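Local coordinates for protein oxaloacetate acetyl hydrolase (Cryphonectria parasitica, PDB 3M0J) that adopts the TIM-barrel fold of the phosphoenolpyruvate phosphomutase family and binds a manganese(II) ion together with 2,2-difluoro-3,3-dihydroxybutanedioic acid, at residues A93-G98 with R107-Y112; H121-I126 with I166-A171; E25-P30 with F46-M51; P217-S222 with F241-F246. All coordinates share one frame; numbering follows the deposited sequence.

From the N terminus, the chain first closes contact 3, where strand 27-32 returns through helix 35-43 to strand 49-51. Contact 1 follows, with helix 102-114 folding back on strand 91-94 and the turn that follows. Contact 2 spans a longer loop that includes helix 142-158 and pairs strand 119-122 with strand 164-169. Contact 4 comes last, joining strands 219-222 and 243-246 across helix 233-239. All four are in series, so none nests in or crosses another. Backbone bonds link contact 3 to contacts 1 and 4, and contact 1 to contact 2, within one parallel sheet. The bound 2,2-difluoro-3,3-dihydroxybutanedioic acid is touched from all four.

Contact 1 (A93-G98 with R107-Y112); sequences ADMDTG and RTVEHY. With MN (manganese (II) ion), chain C; OAF (2,2-difluoro-3,3-dihydroxybutanedioic acid), chain B.
Within a beta-alpha-beta unit of the TIM barrel, Tyr-112 and Thr-108 of helix 102-114 pack against Ala-93, Met-95 and Gly-98 of segment 93-98, which runs from strand 91-94 into a turn. The phenol of Tyr-112 donates to the backbone: its OH lies 2.9 Å from Asp-94 O, in the carbonyl plane, with a C=O...O angle of 152°. Ala-93 CB and Met-95 CB both approach the ring obliquely at CE2. The Tyr-112 bond holds the main chain of Asp-94, a metal ligand, on the helix side, while its side chain leaves the other way. With CG anti to the backbone N (chi1 -165°), Asp-94 OD2 reaches the manganese ion at 2.1 Å. O1 and O3 of 2,2-difluoro-3,3-dihydroxybutanedioic acid and three waters complete six ligands. One of these waters donates to Asp-96 OD1 at 2.7 Å, and the same oxygen forms a salt bridge with Lys-129, so Asp-96 stands in the second shell. Met-95 opens a type II' turn that ends at Gly-98. A bend at chi3 (-74°) brings the Met-95 methyl down on the helix, with CE 3.6 Å from Thr-108 CG2 and 3.8 Å from Val-109 CG2. At the far end of the turn, Thr-108 OG1 is hydrogen-bonded to Met-104 O one helical turn back, and lies 3.1 Å from Gly-98 O, a second acceptor for the same proton.

Contact 2 (H121-I126 with I166-A171); sequences HLEDQI and IARTDA. With OAF (2,2-difluoro-3,3-dihydroxybutanedioic acid), chain B.
Arg-168, on strand 164-169 of the TIM barrel, runs beside His-121 and Glu-123 of segment 121-126, which continues the adjacent parallel strand 119-122. Its backbone N donates to Leu-122 O. Arg-168 CB lies 3.7 Å from Leu-122 O, and CG touches Glu-123 CB. The chain stays extended from CG to NE, which carries the guanidinium to the bound ligand. On the way CD passes the His-121 ring, whose plane is 30° from that of the guanidinium. Glu-123 OE1 sits over one guanidinium face, 3.4 Å from Arg-168 NE; no N-H points at it, so this salt bridge rests on charge alone. Glu-123 OE2 forms a salt bridge with Lys-129 NZ. Asp-170 is gripped side-on, NE bonding to its OD2 and NH2 to its OD1, which fixes the rotation of the group. At the tip, Arg-168 NH1 donates to O3 of 2,2-difluoro-3,3-dihydroxybutanedioic acid at 2.7 Å and NH2 to its O5 at 2.9 Å. Asp-170 is tethered by Asp-124, whose OD1 takes the Asp-170 N-H at 2.8 Å in a nearly straight bond (178°). The other oxygen, Asp-124 OD2, accepts from Thr-169 OG1 at 2.7 Å and also forms a salt bridge with Arg-183 NH1.

Contact 3 (E25-P30 with F46-M51); sequences ELIVCP and FKSLYM. With OAF (2,2-difluoro-3,3-dihydroxybutanedioic acid), chain B.
Pro-30 lies on the ring of Phe-46. Its CG stands 3.9 Å from the ring centroid, 18° off the normal, a CH-pi contact over one face, while CD comes down nearer the rim, 3.5 Å from Phe-46 CD1. Val-28 CG1 adds a looser touch at Phe-46 CE1. Leu-262 and Arg-266 of the third subunit pack on Pro-30 and Phe-46 respectively, so this patch also belongs to a subunit interface. Deeper in, Cys-29 CB meets Tyr-50 CB at 3.8 Å, and Ile-27 CG2 rests on Ser-48 CB. The contact joins strand 27-32 to strand 49-51 and the loop leading into it; these are the first two strands of the TIM barrel, connected through helix 35-43 as a beta-alpha-beta unit. The short strand segments diverge by 45°, and their direct backbone hydrogen bonding comes down to Tyr-50 N to Pro-30 O, 3.0 Å. Farther back, a water bridges the gap, donating to Val-28 O and accepting from Lys-47 N. Ser-48 OG is hydrogen-bonded to Pro-90 O, just before strand 91-94. At the ligand end, CG of Tyr-50 is anti to its N (chi1 166°), which carries the phenol away from segment 25-30. There its OH accepts from O4 of 2,2-difluoro-3,3-dihydroxybutanedioic acid at 3.2 Å and is hydrogen-bonded to His-121 NE2. At the opposite end, Lys-47, bent at chi3, crosses Glu-25 at about a right angle and places NZ 3.2 Å from OE1, a salt bridge on the syn lone pair of that oxygen.

Contact 4 (P217-S222 with F241-F246); sequences PLLLNS and FRIMIF. With OAF (2,2-difluoro-3,3-dihydroxybutanedioic acid), chain B.
Leu-220 and Phe-241 carry the packing between strands 219-222 and 243-246, parallel neighbours in the TIM barrel joined through helix 233-239 as a beta-alpha-beta unit. Leu-220 CB sits squarely over one face of the Phe-241 ring, 3.7 Å from its centroid and 12° off the normal. Leu-218 CB reaches the same ring obliquely at CD1. Beyond CB, Leu-220 forks: CD1 leans toward Phe-241 CZ, while CD2 meets the methyl of Met-244, CE, at 3.6 Å, the two chains lying side by side and pointing the same way. Ala-236 of helix 233-239 touches both Leu-220 and Met-244. The backbone sets this register, Leu-220 N donating to Ile-243 O and Leu-220 O accepting from Ile-245 N at 3.0 Å. At the Pro-217 end, Leu-218 O takes the N-H of Arg-242 and, weakly, that of Ile-243. Arg-242 sends its guanidinium off to Leu-19 O, Leu-20 O and Glu-25 O.

The face bearing Leu-219, Asn-221, Ile-243 and Ile-245 is the barrel interior. Here Ile-245 holds CG1 between its backbone N and carbonyl carbon (chi1 69°), which brings that branch back over the partner strand, 3.9 Å from Leu-219 CD2 and 3.5 Å from Asn-221 OD1. Leu-219 CD1 packs on Ile-243 CG2. Asn-221 has its OD1 bonded to Ser-247 OG and its ND2 to Glu-198 OE1; ND2 also makes a weak, bent hydrogen bond of 2.9 Å to O6 of 2,2-difluoro-3,3-dihydroxybutanedioic acid.

Contact 1 (A93-G98 with R107-Y112)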
# COMPACT_ATOMS: atom_id res chain seq x y z
N ALA A 93 -6.18 -17.60 6.46
CA ALA A 93 -4.90 -16.88 6.29
C ALA A 93 -4.02 -16.95 7.54
O ALA A 93 -4.49 -16.80 8.65
CB ALA A 93 -5.16 -15.39 5.91
N ASP A 94 -2.73 -17.18 7.33
CA ASP A 94 -1.72 -17.04 8.37
C ASP A 94 -1.86 -15.65 8.99
O ASP A 94 -2.06 -14.76 8.32
CB ASP A 94 -0.36 -17.14 7.68
CG ASP A 94 0.78 -17.37 8.62
OD1 ASP A 94 0.62 -17.18 9.85
OD2 ASP A 94 1.85 -17.75 8.10
N MET A 95 -1.81 -15.48 10.26
CA MET A 95 -1.77 -14.19 10.90
C MET A 95 -0.59 -14.19 11.88
O MET A 95 -0.48 -13.32 12.74
CB MET A 95 -3.07 -13.70 11.57
CG MET A 95 -3.57 -14.56 12.75
SD MET A 95 -4.95 -13.78 13.64
CE MET A 95 -4.07 -12.49 14.51
N ASP A 96 0.29 -15.17 11.72
CA ASP A 96 1.54 -15.17 12.47
C ASP A 96 1.27 -14.98 13.95
O ASP A 96 0.47 -15.70 14.52
CB ASP A 96 2.50 -14.11 11.90
CG ASP A 96 2.97 -14.45 10.50
OD1 ASP A 96 3.84 -15.33 10.37
OD2 ASP A 96 2.48 -13.83 9.53
N THR A 97 1.94 -14.00 14.55
CA THR A 97 1.81 -13.71 15.97
C THR A 97 0.75 -12.65 16.26
O THR A 97 0.52 -12.32 17.42
CB THR A 97 3.12 -13.10 16.48
OG1 THR A 97 3.46 -12.02 15.60
CG2 THR A 97 4.21 -14.14 16.40
N GLY A 98 0.12 -12.12 15.21
CA GLY A 98 -0.75 -10.96 15.38
C GLY A 98 -0.03 -9.63 15.19
O GLY A 98 -0.66 -8.57 15.26
N ARG A 107 -6.39 -5.68 16.05
CA ARG A 107 -6.45 -4.94 14.80
C ARG A 107 -6.36 -5.91 13.62
O ARG A 107 -7.08 -5.80 12.63
CB ARG A 107 -5.32 -3.93 14.75
CG ARG A 107 -5.25 -3.13 13.47
CD ARG A 107 -4.14 -2.09 13.58
NE ARG A 107 -4.05 -1.30 12.35
CZ ARG A 107 -4.86 -0.29 12.04
NH1 ARG A 107 -5.84 0.06 12.86
NH2 ARG A 107 -4.68 0.36 10.90
N THR A 108 -5.45 -6.88 13.75
CA THR A 108 -5.24 -7.86 12.70
C THR A 108 -6.51 -8.66 12.45
O THR A 108 -6.97 -8.80 11.32
CB THR A 108 -4.09 -8.81 13.09
OG1 THR A 108 -2.88 -8.04 13.20
CG2 THR A 108 -3.91 -9.92 12.04
N VAL A 109 -7.09 -9.19 13.52
CA VAL A 109 -8.31 -9.98 13.39
C VAL A 109 -9.42 -9.12 12.78
O VAL A 109 -10.17 -9.57 11.91
CB VAL A 109 -8.76 -10.57 14.74
CG1 VAL A 109 -10.14 -11.24 14.61
CG2 VAL A 109 -7.70 -11.55 15.27
N GLU A 110 -9.54 -7.88 13.26
CA GLU A 110 -10.54 -6.95 12.74
C GLU A 110 -10.35 -6.74 11.24
O GLU A 110 -11.31 -6.80 10.47
CB GLU A 110 -10.44 -5.61 13.49
CG GLU A 110 -11.31 -4.49 12.95
CD GLU A 110 -11.09 -3.19 13.71
OE1 GLU A 110 -9.91 -2.81 13.92
N HIS A 111 -9.11 -6.49 10.82
CA HIS A 111 -8.84 -6.25 9.40
C HIS A 111 -9.08 -7.48 8.54
O HIS A 111 -9.60 -7.37 7.43
CB HIS A 111 -7.42 -5.72 9.20
CG HIS A 111 -7.28 -4.27 9.53
ND1 HIS A 111 -7.70 -3.73 10.73
CD2 HIS A 111 -6.77 -3.24 8.82
CE1 HIS A 111 -7.47 -2.43 10.73
NE2 HIS A 111 -6.90 -2.11 9.59
N TYR A 112 -8.70 -8.65 9.04
CA TYR A 112 -8.93 -9.88 8.28
C TYR A 112 -10.43 -10.09 8.12
O TYR A 112 -10.90 -10.43 7.05
CB TYR A 112 -8.30 -11.10 8.98
CG TYR A 112 -6.83 -11.32 8.67
CD1 TYR A 112 -5.98 -10.26 8.37
CD2 TYR A 112 -6.29 -12.59 8.73
CE1 TYR A 112 -4.63 -10.47 8.11
CE2 TYR A 112 -4.95 -12.82 8.47
CZ TYR A 112 -4.12 -11.76 8.17
OH TYR A 112 -2.79 -12.00 7.92
MN MN C . 3.61 -18.75 8.68
O2 OAF B . 3.05 -21.20 5.31
C1 OAF B . 3.25 -20.74 6.40
O1 OAF B . 3.60 -19.41 6.54
C2 OAF B . 3.36 -21.65 7.62
O4 OAF B . 2.36 -22.65 7.57
O3 OAF B . 3.14 -20.89 8.78
C3 OAF B . 4.78 -22.26 7.59
F1 OAF B . 4.81 -23.29 6.69
F2 OAF B . 5.73 -21.35 7.24
C4 OAF B . 5.14 -22.76 8.98
O5 OAF B . 5.71 -22.04 9.75
O6 OAF B . 4.92 -24.11 9.26
O HOH W 1 2.89 -18.42 10.79
O HOH W 2 4.54 -16.87 8.24
O HOH W 3 5.63 -19.22 9.45

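Contact 2 (H121-I126 with I166-A171)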
# COMPACT_ATOMS: atom_id res chain seq x y z
N HIS A 121 -4.73 -18.53 11.52
CA HIS A 121 -3.98 -19.16 12.59
C HIS A 121 -3.03 -18.19 13.29
O HIS A 121 -2.33 -17.40 12.64
CB HIS A 121 -3.29 -20.47 12.16
CG HIS A 121 -2.24 -20.32 11.10
ND1 HIS A 121 -0.99 -19.82 11.35
CD2 HIS A 121 -2.24 -20.72 9.80
CE1 HIS A 121 -0.26 -19.89 10.24
NE2 HIS A 121 -1.00 -20.42 9.29
N LEU A 122 -3.07 -18.24 14.63
CA LEU A 122 -2.36 -17.29 15.49
C LEU A 122 -1.48 -18.12 16.42
O LEU A 122 -1.98 -19.01 17.10
CB LEU A 122 -3.39 -16.48 16.28
CG LEU A 122 -2.95 -15.63 17.47
CD1 LEU A 122 -1.89 -14.65 17.03
CD2 LEU A 122 -4.16 -14.91 18.04
N GLU A 123 -0.18 -17.82 16.44
CA GLU A 123 0.81 -18.66 17.10
C GLU A 123 1.42 -18.03 18.36
O GLU A 123 1.16 -16.87 18.69
CB GLU A 123 1.92 -19.06 16.12
CG GLU A 123 2.75 -17.88 15.65
CD GLU A 123 3.41 -18.13 14.29
OE1 GLU A 123 2.74 -18.66 13.39
OE2 GLU A 123 4.61 -17.78 14.14
N ASP A 124 2.18 -18.85 19.07
CA ASP A 124 2.80 -18.46 20.32
C ASP A 124 4.30 -18.16 20.18
O ASP A 124 5.01 -18.09 21.18
CB ASP A 124 2.57 -19.53 21.39
CG ASP A 124 3.08 -20.88 20.98
OD1 ASP A 124 3.50 -21.04 19.80
OD2 ASP A 124 3.08 -21.80 21.83
N GLN A 125 4.78 -17.97 18.96
CA GLN A 125 6.18 -17.59 18.77
C GLN A 125 6.48 -16.21 19.34
O GLN A 125 5.58 -15.36 19.45
CB GLN A 125 6.56 -17.65 17.29
CG GLN A 125 6.57 -19.07 16.72
CD GLN A 125 7.33 -19.16 15.41
OE1 GLN A 125 6.84 -19.73 14.43
NE2 GLN A 125 8.53 -18.60 15.38
N ILE A 126 7.73 -15.97 19.71
CA ILE A 126 8.13 -14.61 20.04
C ILE A 126 7.94 -13.74 18.80
O ILE A 126 7.91 -14.25 17.68
CB ILE A 126 9.58 -14.53 20.54
CG1 ILE A 126 10.53 -14.99 19.44
CG2 ILE A 126 9.75 -15.38 21.81
CD1 ILE A 126 11.98 -14.70 19.74
N ILE A 166 -7.84 -20.17 14.61
CA ILE A 166 -7.04 -21.37 14.80
C ILE A 166 -5.88 -21.03 15.72
O ILE A 166 -5.07 -20.15 15.40
CB ILE A 166 -6.50 -21.91 13.45
CG1 ILE A 166 -7.66 -22.28 12.52
CG2 ILE A 166 -5.59 -23.11 13.67
CD1 ILE A 166 -7.45 -21.89 11.04
N ALA A 167 -5.81 -21.71 16.86
CA ALA A 167 -4.73 -21.52 17.81
C ALA A 167 -3.58 -22.43 17.44
O ALA A 167 -3.69 -23.65 17.53
CB ALA A 167 -5.20 -21.81 19.24
N ARG A 168 -2.47 -21.83 17.02
CA ARG A 168 -1.29 -22.59 16.65
C ARG A 168 -0.28 -22.53 17.78
O ARG A 168 -0.04 -21.47 18.35
CB ARG A 168 -0.69 -22.00 15.38
CG ARG A 168 0.72 -22.51 15.08
CD ARG A 168 1.20 -22.03 13.70
NE ARG A 168 2.66 -22.08 13.61
CZ ARG A 168 3.34 -21.94 12.47
NH1 ARG A 168 2.69 -21.78 11.31
NH2 ARG A 168 4.67 -21.95 12.49
N THR A 169 0.33 -23.67 18.09
CA THR A 169 1.47 -23.68 19.00
C THR A 169 2.72 -24.22 18.34
O THR A 169 2.71 -25.29 17.72
CB THR A 169 1.20 -24.44 20.33
OG1 THR A 169 2.38 -24.36 21.15
CG2 THR A 169 0.90 -25.91 20.06
N ASP A 170 3.78 -23.44 18.47
CA ASP A 170 5.11 -23.79 17.98
C ASP A 170 5.99 -24.33 19.10
O ASP A 170 7.21 -24.37 18.97
CB ASP A 170 5.73 -22.53 17.40
CG ASP A 170 5.22 -22.25 16.01
OD1 ASP A 170 5.72 -22.91 15.08
OD2 ASP A 170 4.30 -21.43 15.84
N ALA A 171 5.36 -24.74 20.20
CA ALA A 171 6.09 -25.09 21.42
C ALA A 171 6.76 -26.46 21.39
O ALA A 171 7.60 -26.76 22.24
CB ALA A 171 5.17 -24.99 22.63
O2 OAF B . 3.05 -21.20 5.31
C1 OAF B . 3.25 -20.74 6.40
O1 OAF B . 3.60 -19.41 6.54
C2 OAF B . 3.36 -21.65 7.62
O4 OAF B . 2.36 -22.65 7.57
O3 OAF B . 3.14 -20.89 8.78
C3 OAF B . 4.78 -22.26 7.59
F1 OAF B . 4.81 -23.29 6.69
F2 OAF B . 5.73 -21.35 7.24
C4 OAF B . 5.14 -22.76 8.98
O5 OAF B . 5.71 -22.04 9.75
O6 OAF B . 4.92 -24.11 9.26

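Contact 3 (E25-P30 with F46-M51)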
# COMPACT_ATOMS: atom_id res chain seq x y z
N GLU A 25 -16.20 -33.73 6.92
CA GLU A 25 -15.19 -33.74 5.87
C GLU A 25 -13.87 -33.16 6.38
O GLU A 25 -13.81 -32.35 7.31
CB GLU A 25 -15.62 -32.84 4.71
CG GLU A 25 -16.91 -33.23 4.01
CD GLU A 25 -17.24 -32.29 2.86
OE1 GLU A 25 -16.34 -31.53 2.44
OE2 GLU A 25 -18.39 -32.32 2.38
N LEU A 26 -12.80 -33.61 5.73
CA LEU A 26 -11.48 -33.16 6.04
C LEU A 26 -11.43 -32.03 5.03
O LEU A 26 -11.59 -32.26 3.83
CB LEU A 26 -10.33 -34.13 5.79
CG LEU A 26 -8.96 -33.46 5.78
CD1 LEU A 26 -8.64 -32.91 7.16
CD2 LEU A 26 -7.91 -34.45 5.34
N ILE A 27 -11.22 -30.81 5.51
CA ILE A 27 -11.21 -29.64 4.63
C ILE A 27 -9.79 -29.45 4.12
O ILE A 27 -8.88 -29.12 4.88
CB ILE A 27 -11.72 -28.38 5.37
CG1 ILE A 27 -13.10 -28.67 5.97
CG2 ILE A 27 -11.79 -27.18 4.42
CD1 ILE A 27 -13.52 -27.69 7.06
N VAL A 28 -9.61 -29.68 2.83
CA VAL A 28 -8.29 -29.58 2.24
C VAL A 28 -8.02 -28.20 1.64
O VAL A 28 -8.73 -27.74 0.74
CB VAL A 28 -8.09 -30.67 1.19
CG1 VAL A 28 -6.78 -30.45 0.43
CG2 VAL A 28 -8.16 -32.05 1.87
N CYS A 29 -6.98 -27.53 2.16
CA CYS A 29 -6.65 -26.17 1.74
C CYS A 29 -5.26 -26.09 1.16
O CYS A 29 -4.28 -26.11 1.89
CB CYS A 29 -6.71 -25.19 2.92
SG CYS A 29 -8.20 -25.32 3.92
N PRO A 30 -5.17 -25.94 -0.16
CA PRO A 30 -3.85 -25.75 -0.77
C PRO A 30 -3.32 -24.39 -0.36
O PRO A 30 -4.08 -23.41 -0.30
CB PRO A 30 -4.15 -25.77 -2.28
CG PRO A 30 -5.56 -25.32 -2.37
CD PRO A 30 -6.24 -25.99 -1.17
N PHE A 46 -11.00 -26.42 -5.46
CA PHE A 46 -10.77 -26.61 -4.04
C PHE A 46 -11.83 -25.87 -3.24
O PHE A 46 -12.27 -24.80 -3.65
CB PHE A 46 -9.36 -26.17 -3.65
CG PHE A 46 -8.30 -27.14 -4.08
CD1 PHE A 46 -7.96 -28.21 -3.28
CD2 PHE A 46 -7.70 -27.00 -5.31
CE1 PHE A 46 -6.99 -29.12 -3.69
CE2 PHE A 46 -6.73 -27.91 -5.73
CZ PHE A 46 -6.39 -28.97 -4.91
N LYS A 47 -12.24 -26.46 -2.12
CA LYS A 47 -13.36 -25.94 -1.34
C LYS A 47 -12.94 -24.88 -0.32
O LYS A 47 -13.78 -24.24 0.30
CB LYS A 47 -14.08 -27.08 -0.61
CG LYS A 47 -14.74 -28.07 -1.57
CD LYS A 47 -15.53 -29.14 -0.81
CE LYS A 47 -16.80 -28.57 -0.21
NZ LYS A 47 -17.72 -29.64 0.28
N SER A 48 -11.64 -24.72 -0.16
CA SER A 48 -11.10 -23.75 0.78
C SER A 48 -9.65 -23.55 0.41
O SER A 48 -9.01 -24.47 -0.14
CB SER A 48 -11.20 -24.28 2.22
OG SER A 48 -10.83 -23.27 3.16
N LEU A 49 -9.14 -22.36 0.68
CA LEU A 49 -7.76 -22.00 0.37
C LEU A 49 -7.02 -21.60 1.64
O LEU A 49 -7.63 -21.22 2.64
CB LEU A 49 -7.74 -20.81 -0.60
CG LEU A 49 -7.75 -21.10 -2.11
CD1 LEU A 49 -8.87 -22.02 -2.52
CD2 LEU A 49 -7.82 -19.80 -2.88
N TYR A 50 -5.70 -21.71 1.60
CA TYR A 50 -4.89 -21.25 2.70
C TYR A 50 -3.85 -20.25 2.18
O TYR A 50 -3.18 -20.53 1.18
CB TYR A 50 -4.18 -22.43 3.36
CG TYR A 50 -3.09 -21.99 4.27
CD1 TYR A 50 -3.38 -21.26 5.43
CD2 TYR A 50 -1.76 -22.27 3.98
CE1 TYR A 50 -2.37 -20.83 6.28
CE2 TYR A 50 -0.75 -21.85 4.83
CZ TYR A 50 -1.06 -21.13 5.97
OH TYR A 50 -0.05 -20.72 6.78
N MET A 51 -3.74 -19.09 2.84
CA MET A 51 -2.69 -18.15 2.49
C MET A 51 -1.50 -18.31 3.42
O MET A 51 -1.58 -18.02 4.62
CB MET A 51 -3.17 -16.70 2.56
CG MET A 51 -2.14 -15.74 1.93
SD MET A 51 -2.54 -14.01 2.21
CE MET A 51 -1.80 -13.77 3.84
O2 OAF B . 3.05 -21.20 5.31
C1 OAF B . 3.25 -20.74 6.40
O1 OAF B . 3.60 -19.41 6.54
C2 OAF B . 3.36 -21.65 7.62
O4 OAF B . 2.36 -22.65 7.57
O3 OAF B . 3.14 -20.89 8.78
C3 OAF B . 4.78 -22.26 7.59
F1 OAF B . 4.81 -23.29 6.69
F2 OAF B . 5.73 -21.35 7.24
C4 OAF B . 5.14 -22.76 8.98
O5 OAF B . 5.71 -22.04 9.75
O6 OAF B . 4.92 -24.11 9.26
O HOH W 4 -10.71 -28.53 -0.93

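Contact 4 (P217-S222 with F241-F246)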
# COMPACT_ATOMS: atom_id res chain seq x y z
N PRO A 217 -11.76 -29.63 17.08
CA PRO A 217 -11.10 -29.93 15.80
C PRO A 217 -9.65 -29.46 15.74
O PRO A 217 -9.31 -28.40 16.29
CB PRO A 217 -11.91 -29.16 14.76
CG PRO A 217 -12.92 -28.35 15.50
CD PRO A 217 -12.74 -28.54 16.98
N LEU A 218 -8.82 -30.25 15.07
CA LEU A 218 -7.44 -29.87 14.80
C LEU A 218 -7.19 -29.63 13.32
O LEU A 218 -7.87 -30.19 12.45
CB LEU A 218 -6.46 -30.94 15.29
CG LEU A 218 -6.38 -31.24 16.79
CD1 LEU A 218 -5.11 -32.00 17.07
CD2 LEU A 218 -6.40 -29.94 17.58
N LEU A 219 -6.16 -28.85 13.05
CA LEU A 219 -5.72 -28.58 11.68
C LEU A 219 -4.30 -29.10 11.55
O LEU A 219 -3.47 -28.85 12.41
CB LEU A 219 -5.78 -27.08 11.44
CG LEU A 219 -5.28 -26.53 10.11
CD1 LEU A 219 -5.89 -25.14 9.91
CD2 LEU A 219 -3.76 -26.46 10.02
N LEU A 220 -4.04 -29.84 10.49
CA LEU A 220 -2.71 -30.38 10.25
C LEU A 220 -2.01 -29.51 9.22
O LEU A 220 -2.55 -29.28 8.15
CB LEU A 220 -2.84 -31.79 9.70
CG LEU A 220 -1.56 -32.46 9.23
CD1 LEU A 220 -0.58 -32.61 10.42
CD2 LEU A 220 -1.91 -33.81 8.63
N ASN A 221 -0.81 -29.02 9.54
CA ASN A 221 -0.06 -28.21 8.60
C ASN A 221 1.01 -29.03 7.87
O ASN A 221 2.07 -29.34 8.42
CB ASN A 221 0.59 -27.02 9.29
CG ASN A 221 1.48 -26.21 8.36
OD1 ASN A 221 1.31 -26.25 7.15
ND2 ASN A 221 2.44 -25.49 8.92
N SER A 222 0.70 -29.41 6.64
CA SER A 222 1.64 -30.16 5.83
C SER A 222 2.62 -29.19 5.21
O SER A 222 2.22 -28.25 4.52
CB SER A 222 0.91 -30.94 4.75
OG SER A 222 1.83 -31.67 3.95
N PHE A 241 -8.18 -35.45 11.80
CA PHE A 241 -8.03 -34.03 11.52
C PHE A 241 -9.26 -33.48 10.78
O PHE A 241 -9.91 -34.21 10.03
CB PHE A 241 -6.73 -33.78 10.72
CG PHE A 241 -5.48 -33.87 11.56
CD1 PHE A 241 -5.13 -32.84 12.42
CD2 PHE A 241 -4.68 -35.01 11.51
CE1 PHE A 241 -3.98 -32.93 13.20
CE2 PHE A 241 -3.53 -35.10 12.28
CZ PHE A 241 -3.18 -34.07 13.13
N ARG A 242 -9.59 -32.21 11.01
CA ARG A 242 -10.75 -31.61 10.35
C ARG A 242 -10.33 -30.65 9.25
O ARG A 242 -11.10 -30.39 8.31
CB ARG A 242 -11.66 -30.90 11.36
CG ARG A 242 -12.42 -31.85 12.29
CD ARG A 242 -13.31 -32.80 11.49
NE ARG A 242 -13.89 -32.18 10.29
CZ ARG A 242 -14.96 -31.40 10.30
NH1 ARG A 242 -15.60 -31.16 11.44
NH2 ARG A 242 -15.41 -30.87 9.16
N ILE A 243 -9.13 -30.11 9.35
CA ILE A 243 -8.60 -29.23 8.31
C ILE A 243 -7.18 -29.66 8.02
O ILE A 243 -6.44 -30.07 8.94
CB ILE A 243 -8.61 -27.74 8.73
CG1 ILE A 243 -9.99 -27.31 9.20
CG2 ILE A 243 -8.16 -26.86 7.56
CD1 ILE A 243 -10.01 -25.91 9.82
N MET A 244 -6.77 -29.57 6.77
CA MET A 244 -5.38 -29.84 6.43
C MET A 244 -4.93 -28.79 5.42
O MET A 244 -5.54 -28.63 4.36
CB MET A 244 -5.24 -31.25 5.85
CG MET A 244 -3.81 -31.65 5.52
SD MET A 244 -3.75 -33.40 5.07
CE MET A 244 -1.99 -33.67 5.00
N ILE A 245 -3.87 -28.06 5.76
CA ILE A 245 -3.35 -27.03 4.87
C ILE A 245 -2.02 -27.49 4.31
O ILE A 245 -1.29 -28.25 4.96
CB ILE A 245 -3.21 -25.66 5.57
CG1 ILE A 245 -2.10 -25.68 6.62
CG2 ILE A 245 -4.54 -25.25 6.21
CD1 ILE A 245 -1.95 -24.35 7.34
N PHE A 246 -1.72 -27.04 3.10
CA PHE A 246 -0.52 -27.46 2.39
C PHE A 246 0.29 -26.22 2.10
O PHE A 246 0.21 -25.65 1.02
CB PHE A 246 -0.89 -28.22 1.12
CG PHE A 246 -1.51 -29.55 1.40
CD1 PHE A 246 -0.75 -30.70 1.35
CD2 PHE A 246 -2.84 -29.63 1.76
CE1 PHE A 246 -1.31 -31.93 1.65
CE2 PHE A 246 -3.41 -30.86 2.04
CZ PHE A 246 -2.65 -32.00 1.99
O2 OAF B . 3.05 -21.20 5.31
C1 OAF B . 3.25 -20.74 6.40
O1 OAF B . 3.60 -19.41 6.54
C2 OAF B . 3.36 -21.65 7.62
O4 OAF B . 2.36 -22.65 7.57
O3 OAF B . 3.14 -20.89 8.78
C3 OAF B . 4.78 -22.26 7.59
F1 OAF B . 4.81 -23.29 6.69
F2 OAF B . 5.73 -21.35 7.24
C4 OAF B . 5.14 -22.76 8.98
O5 OAF B . 5.71 -22.04 9.75
O6 OAF B . 4.92 -24.11 9.26